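Aminotransferase, class I (Staphylococcus aureus, PDB 2O1B) probably catalyses pyridoxal-5'-phosphate-dependent transfer of amino groups between amino acids and 2-oxo acids, as a class I aminotransferase. Local coordinates at residues Thr314-Asp317 with Arg318-Met322; Phe352-Phe355 with Leu356-Lys360. All coordinates share one frame; numbering follows the deposited sequence.

Contact 1: Thr314-Asp317 with Arg318-Met322; sequences TRRD and RFEAM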
ATOM      1  N   THR A 314      24.610  -6.667 -23.236  1.00 31.16           N
ATOM      2  CA  THR A 314      25.309  -6.031 -24.353  1.00 31.36           C
ATOM      3  C   THR A 314      25.327  -4.501 -24.221  1.00 31.41           C
ATOM      4  O   THR A 314      26.350  -3.870 -24.480  1.00 31.17           O
ATOM      5  CB  THR A 314      24.776  -6.473 -25.744  1.00 31.48           C
ATOM      6  OG1 THR A 314      23.684  -5.643 -26.140  1.00 33.12           O
ATOM      7  CG2 THR A 314      24.340  -7.920 -25.734  1.00 30.72           C
ATOM      8  N   ARG A 315      24.205  -3.910 -23.811  1.00 31.49           N
ATOM      9  CA  ARG A 315      24.174  -2.481 -23.497  1.00 31.87           C
ATOM     10  C   ARG A 315      25.336  -2.115 -22.559  1.00 31.91           C
ATOM     11  O   ARG A 315      26.021  -1.111 -22.771  1.00 31.63           O
ATOM     12  CB  ARG A 315      22.839  -2.081 -22.865  1.00 31.84           C
ATOM     13  CG  ARG A 315      21.718  -1.866 -23.856  1.00 32.42           C
ATOM     14  CD  ARG A 315      20.451  -1.464 -23.128  1.00 32.79           C
ATOM     15  NE  ARG A 315      19.348  -1.261 -24.057  1.00 31.79           N
ATOM     16  CZ  ARG A 315      18.127  -0.874 -23.710  1.00 31.70           C
ATOM     17  NH1 ARG A 315      17.828  -0.633 -22.439  1.00 32.13           N
ATOM     18  NH2 ARG A 315      17.201  -0.726 -24.644  1.00 31.07           N
ATOM     19  N   ARG A 316      25.559  -2.954 -21.551  1.00 32.23           N
ATOM     20  CA  ARG A 316      26.672  -2.803 -20.609  1.00 32.47           C
ATOM     21  C   ARG A 316      28.020  -2.949 -21.317  1.00 33.28           C
ATOM     22  O   ARG A 316      28.940  -2.156 -21.087  1.00 33.42           O
ATOM     23  CB  ARG A 316      26.563  -3.843 -19.492  1.00 32.10           C
ATOM     24  CG  ARG A 316      27.686  -3.791 -18.465  1.00 30.94           C
ATOM     25  CD  ARG A 316      27.944  -5.154 -17.840  1.00 29.33           C
ATOM     26  NE  ARG A 316      28.237  -6.198 -18.830  1.00 28.86           N
ATOM     27  CZ  ARG A 316      28.692  -7.419 -18.540  1.00 27.38           C
ATOM     28  NH1 ARG A 316      28.931  -7.774 -17.276  1.00 26.59           N
ATOM     29  NH2 ARG A 316      28.903  -8.291 -19.515  1.00 25.98           N
ATOM     30  N   ASP A 317      28.131  -3.966 -22.173  1.00 33.63           N
ATOM     31  CA  ASP A 317      29.377  -4.250 -22.891  1.00 33.93           C
ATOM     32  C   ASP A 317      29.836  -3.067 -23.741  1.00 34.12           C
ATOM     33  O   ASP A 317      31.018  -2.727 -23.757  1.00 34.64           O
ATOM     34  CB  ASP A 317      29.225  -5.498 -23.774  1.00 33.91           C
ATOM     35  CG  ASP A 317      29.093  -6.780 -22.967  1.00 33.61           C
ATOM     36  OD1 ASP A 317      28.661  -7.807 -23.533  1.00 32.92           O
ATOM     37  OD2 ASP A 317      29.415  -6.756 -21.764  1.00 33.78           O
ATOM     38  N   ARG A 318      28.885  -2.455 -24.441  1.00 34.13           N
ATOM     39  CA  ARG A 318      29.143  -1.325 -25.313  1.00 34.03           C
ATOM     40  C   ARG A 318      29.514  -0.081 -24.521  1.00 33.74           C
ATOM     41  O   ARG A 318      30.436   0.648 -24.893  1.00 33.76           O
ATOM     42  CB  ARG A 318      27.923  -1.048 -26.193  1.00 33.97           C
ATOM     43  CG  ARG A 318      27.723  -2.078 -27.280  1.00 34.61           C
ATOM     44  CD  ARG A 318      26.291  -2.077 -27.806  1.00 35.91           C
ATOM     45  NE  ARG A 318      25.919  -0.816 -28.448  1.00 36.96           N
ATOM     46  CZ  ARG A 318      26.375  -0.403 -29.628  1.00 37.98           C
ATOM     47  NH1 ARG A 318      27.245  -1.139 -30.315  1.00 38.02           N
ATOM     48  NH2 ARG A 318      25.964   0.757 -30.125  1.00 38.32           N
ATOM     49  N   PHE A 319      28.804   0.150 -23.423  1.00 33.20           N
ATOM     50  CA  PHE A 319      29.009   1.352 -22.635  1.00 33.01           C
ATOM     51  C   PHE A 319      30.313   1.295 -21.857  1.00 32.68           C
ATOM     52  O   PHE A 319      31.057   2.279 -21.816  1.00 32.80           O
ATOM     53  CB  PHE A 319      27.836   1.569 -21.692  1.00 33.11           C
ATOM     54  CG  PHE A 319      27.787   2.939 -21.094  1.00 33.56           C
ATOM     55  CD1 PHE A 319      27.273   4.005 -21.819  1.00 34.00           C
ATOM     56  CD2 PHE A 319      28.244   3.164 -19.802  1.00 32.75           C
ATOM     57  CE1 PHE A 319      27.224   5.279 -21.265  1.00 35.14           C
ATOM     58  CE2 PHE A 319      28.196   4.432 -19.244  1.00 32.93           C
ATOM     59  CZ  PHE A 319      27.685   5.488 -19.971  1.00 33.33           C
ATOM     60  N   GLU A 320      30.588   0.147 -21.250  1.00 32.30           N
ATOM     61  CA  GLU A 320      31.822  -0.047 -20.501  1.00 32.09           C
ATOM     62  C   GLU A 320      33.058  -0.110 -21.413  1.00 32.32           C
ATOM     63  O   GLU A 320      34.169   0.201 -20.975  1.00 32.07           O
ATOM     64  CB  GLU A 320      31.733  -1.295 -19.628  1.00 32.07           C
ATOM     65  CG  GLU A 320      30.739  -1.189 -18.468  1.00 32.00           C
ATOM     66  CD  GLU A 320      30.865  -2.338 -17.481  1.00 31.80           C
ATOM     67  OE1 GLU A 320      30.128  -2.342 -16.473  1.00 31.16           O
ATOM     68  OE2 GLU A 320      31.701  -3.239 -17.714  1.00 30.42           O
ATOM     69  N   ALA A 321      32.859  -0.516 -22.669  1.00 32.33           N
ATOM     70  CA  ALA A 321      33.931  -0.513 -23.673  1.00 32.45           C
ATOM     71  C   ALA A 321      34.354   0.917 -23.989  1.00 32.50           C
ATOM     72  O   ALA A 321      35.541   1.226 -23.987  1.00 32.59           O
ATOM     73  CB  ALA A 321      33.487  -1.230 -24.946  1.00 32.59           C
HETATM   74  N   MSE A 322      33.369   1.776 -24.249  1.00 32.48           N
HETATM   75  CA  MSE A 322      33.579   3.215 -24.419  1.00 32.85           C
HETATM   76  C   MSE A 322      34.337   3.817 -23.236  1.00 31.58           C
HETATM   77  O   MSE A 322      35.278   4.581 -23.422  1.00 30.82           O
HETATM   78  CB  MSE A 322      32.239   3.945 -24.581  1.00 33.73           C
HETATM   79  CG  MSE A 322      31.490   3.644 -25.872  1.00 38.18           C
HETATM   80 SE   MSE A 322      32.502   4.101 -27.471  1.00 51.45          SE
HETATM   81  CE  MSE A 322      32.724   6.027 -27.191  1.00 47.65           C
TER
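Within the long helix 302-325 of this aminotransferase, R316 and E320 sit one turn apart and meet side chain to side chain, over the regular i to i+4 bonding of an alpha-helix. E320 N donates to R316 O at 2.8 Å, nearly straight at 167°, and R318 N reaches T314 O at 2.9 Å. The bond from A321 N to D317 O is more bent, 137° at the hydrogen, with the donor lifted above the carbonyl plane. Across the R316-E320 pair, contact is made by the arginine's aliphatic part: its CG lies 3.5 Å from E320 OE1, while the two charged groups stay apart, R316 NE being 4.7 Å from E320 OE2. Each charged end has a partner elsewhere. R316 starts with CG anti to the backbone N (chi1 179°) and bends at chi3, which swings the guanidinium back to its neighbour D317 in a salt bridge; NH2 lies 2.8 Å from D317 OD2, on the syn lone pair, and NE adds a weak bond to the same oxygen. NH1 goes on to the backbone O of A333, and E320 OE1 accepts from A333 N, so the arginine and the glutamate both bind the backbone of A333, in the connection between strands 330-331 and 338-342. On other sides of the helix R315 forms salt bridges to D58 and D386, R318 pairs with D390, and F319 packs on A393 and L396 of helix 388-397. Back along the helix, F319 CB lies 3.4 Å from R315 O, the same oxygen that accepts F319 N.

Contact 2: Phe352-Phe355 with Leu356-Lys360; sequences FEQF and LVQEK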
ATOM      1  N   PHE A 352      29.647  16.328  -9.077  1.00 22.78           N
ATOM      2  CA  PHE A 352      29.735  15.701 -10.395  1.00 23.00           C
ATOM      3  C   PHE A 352      28.358  15.559 -11.032  1.00 23.28           C
ATOM      4  O   PHE A 352      28.221  15.720 -12.240  1.00 23.72           O
ATOM      5  CB  PHE A 352      30.452  14.348 -10.315  1.00 22.50           C
ATOM      6  CG  PHE A 352      30.970  13.838 -11.648  1.00 22.68           C
ATOM      7  CD1 PHE A 352      30.777  12.511 -12.017  1.00 20.67           C
ATOM      8  CD2 PHE A 352      31.658  14.686 -12.529  1.00 23.16           C
ATOM      9  CE1 PHE A 352      31.256  12.027 -13.232  1.00 21.78           C
ATOM     10  CE2 PHE A 352      32.142  14.212 -13.752  1.00 22.38           C
ATOM     11  CZ  PHE A 352      31.936  12.870 -14.103  1.00 21.91           C
ATOM     12  N   GLU A 353      27.339  15.279 -10.219  1.00 23.82           N
ATOM     13  CA  GLU A 353      25.957  15.219 -10.712  1.00 24.16           C
ATOM     14  C   GLU A 353      25.547  16.566 -11.306  1.00 24.06           C
ATOM     15  O   GLU A 353      25.026  16.623 -12.421  1.00 23.50           O
ATOM     16  CB  GLU A 353      24.980  14.815  -9.604  1.00 24.56           C
ATOM     17  CG  GLU A 353      23.514  14.793 -10.057  1.00 27.36           C
ATOM     18  CD  GLU A 353      22.515  15.107  -8.944  1.00 31.56           C
ATOM     19  OE1 GLU A 353      22.934  15.355  -7.784  1.00 32.91           O
ATOM     20  OE2 GLU A 353      21.294  15.113  -9.243  1.00 32.44           O
ATOM     21  N   GLN A 354      25.796  17.642 -10.562  1.00 23.81           N
ATOM     22  CA  GLN A 354      25.476  18.983 -11.031  1.00 24.80           C
ATOM     23  C   GLN A 354      26.291  19.376 -12.270  1.00 24.45           C
ATOM     24  O   GLN A 354      25.734  19.927 -13.222  1.00 24.58           O
ATOM     25  CB  GLN A 354      25.609  20.008  -9.897  1.00 24.92           C
ATOM     26  CG  GLN A 354      24.710  21.237 -10.058  1.00 28.05           C
ATOM     27  CD  GLN A 354      23.200  20.931 -10.003  1.00 31.13           C
ATOM     28  OE1 GLN A 354      22.765  19.864  -9.538  1.00 33.72           O
ATOM     29  NE2 GLN A 354      22.398  21.878 -10.476  1.00 33.04           N
ATOM     30  N   PHE A 355      27.589  19.066 -12.267  1.00 24.00           N
ATOM     31  CA  PHE A 355      28.442  19.238 -13.452  1.00 23.59           C
ATOM     32  C   PHE A 355      27.855  18.586 -14.710  1.00 23.61           C
ATOM     33  O   PHE A 355      27.708  19.245 -15.741  1.00 23.26           O
ATOM     34  CB  PHE A 355      29.845  18.681 -13.178  1.00 23.70           C
ATOM     35  CG  PHE A 355      30.799  18.800 -14.346  1.00 23.45           C
ATOM     36  CD1 PHE A 355      31.480  19.989 -14.592  1.00 23.24           C
ATOM     37  CD2 PHE A 355      31.037  17.713 -15.181  1.00 23.73           C
ATOM     38  CE1 PHE A 355      32.376  20.100 -15.658  1.00 23.38           C
ATOM     39  CE2 PHE A 355      31.928  17.815 -16.250  1.00 24.16           C
ATOM     40  CZ  PHE A 355      32.598  19.015 -16.487  1.00 23.90           C
ATOM     41  N   LEU A 356      27.513  17.302 -14.616  1.00 23.59           N
ATOM     42  CA  LEU A 356      26.995  16.554 -15.764  1.00 24.05           C
ATOM     43  C   LEU A 356      25.664  17.099 -16.316  1.00 24.76           C
ATOM     44  O   LEU A 356      25.472  17.165 -17.535  1.00 24.31           O
ATOM     45  CB  LEU A 356      26.884  15.058 -15.435  1.00 23.68           C
ATOM     46  CG  LEU A 356      28.177  14.244 -15.269  1.00 23.33           C
ATOM     47  CD1 LEU A 356      27.881  12.838 -14.760  1.00 21.70           C
ATOM     48  CD2 LEU A 356      28.930  14.167 -16.576  1.00 23.19           C
ATOM     49  N   VAL A 357      24.754  17.497 -15.429  1.00 25.80           N
ATOM     50  CA  VAL A 357      23.468  18.067 -15.873  1.00 27.27           C
ATOM     51  C   VAL A 357      23.648  19.460 -16.487  1.00 27.94           C
ATOM     52  O   VAL A 357      23.087  19.749 -17.553  1.00 28.25           O
ATOM     53  CB  VAL A 357      22.355  18.029 -14.762  1.00 27.22           C
ATOM     54  CG1 VAL A 357      22.778  18.772 -13.505  1.00 27.58           C
ATOM     55  CG2 VAL A 357      21.056  18.610 -15.287  1.00 28.62           C
ATOM     56  N   GLN A 358      24.450  20.298 -15.825  1.00 28.70           N
ATOM     57  CA  GLN A 358      24.743  21.665 -16.278  1.00 29.77           C
ATOM     58  C   GLN A 358      25.521  21.700 -17.592  1.00 29.31           C
ATOM     59  O   GLN A 358      25.104  22.352 -18.551  1.00 29.69           O
ATOM     60  CB  GLN A 358      25.560  22.421 -15.229  1.00 29.85           C
ATOM     61  CG  GLN A 358      24.774  23.007 -14.062  1.00 31.61           C
ATOM     62  CD  GLN A 358      25.630  23.944 -13.198  1.00 31.71           C
ATOM     63  OE1 GLN A 358      26.539  24.625 -13.695  1.00 34.33           O
ATOM     64  NE2 GLN A 358      25.336  23.983 -11.898  1.00 33.60           N
ATOM     65  N   GLU A 359      26.664  21.019 -17.620  1.00 29.01           N
ATOM     66  CA  GLU A 359      27.574  21.078 -18.765  1.00 28.74           C
ATOM     67  C   GLU A 359      27.211  20.084 -19.859  1.00 28.05           C
ATOM     68  O   GLU A 359      27.239  20.426 -21.035  1.00 28.29           O
ATOM     69  CB  GLU A 359      29.037  20.870 -18.337  1.00 28.99           C
ATOM     70  CG  GLU A 359      29.485  21.667 -17.102  1.00 30.35           C
ATOM     71  CD  GLU A 359      29.362  23.175 -17.256  1.00 33.68           C
ATOM     72  OE1 GLU A 359      29.586  23.695 -18.376  1.00 34.37           O
ATOM     73  OE2 GLU A 359      29.052  23.842 -16.241  1.00 35.03           O
ATOM     74  N   LYS A 360      26.864  18.863 -19.469  1.00 27.39           N
ATOM     75  CA  LYS A 360      26.700  17.764 -20.424  1.00 26.99           C
ATOM     76  C   LYS A 360      25.255  17.307 -20.662  1.00 26.39           C
ATOM     77  O   LYS A 360      25.013  16.417 -21.484  1.00 26.22           O
ATOM     78  CB  LYS A 360      27.573  16.573 -20.006  1.00 27.03           C
ATOM     79  CG  LYS A 360      29.072  16.853 -20.115  1.00 27.35           C
ATOM     80  CD  LYS A 360      29.509  16.891 -21.567  1.00 28.44           C
ATOM     81  CE  LYS A 360      30.980  17.219 -21.706  1.00 29.13           C
ATOM     82  NZ  LYS A 360      31.465  16.911 -23.080  1.00 30.53           N
TER
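L356 CD1 lies over one face of the F352 ring, 4.1 Å from its centroid and displaced toward the rim, a CH-pi contact one turn along helix 349-360. The same pairing recurs three residues on: E359 CG sits over a face of F355, 3.6 Å from F355 CE1. Both phenylalanines have CG anti to the backbone N, F355 with chi1 179°, while L356 and E359 start with CG beside theirs, and this brings each pair together. Next to them the amide planes of Q354 and Q358 are 79° apart, the side chains touching through Q354 CG and Q358 NE2 at 3.4 Å. Beneath the side chains run the helical bonds, such as L356 N to F352 O at 2.9 Å and E359 N to F355 O at 2.8 Å. Further out, Y347 meets the F355 ring edge-to-face, L399 touches F355 and L356, and P344 and Y403 lie against F352. K360 NZ makes a salt bridge to E398. The hydrogen bonds joining the two segments are all backbone ones, so the side chains add mainly van der Waals contact and, in the F352-L356 and F355-E359 pairs, the weak attraction of C-H groups for an aromatic face.

Contact 1 comes first along the chain, in the C-terminal half of helix 302-325; contact 2 follows in helix 349-360. Between the helices run strands 330-331 and 338-342, two members of the four-stranded antiparallel sheet that 377-381 and 365-366 complete. The contact centres are 22 Å apart and their nearest atoms about 9 Å, so they do not touch. Neither includes a residue of the pyridoxal-5'-phosphate pocket. Each is a local contact within its own helix, and outside partners join both helices to the C-terminal end of the chain: F319 packs on helix 388-397, and F355 and L356 on L399 just beyond it.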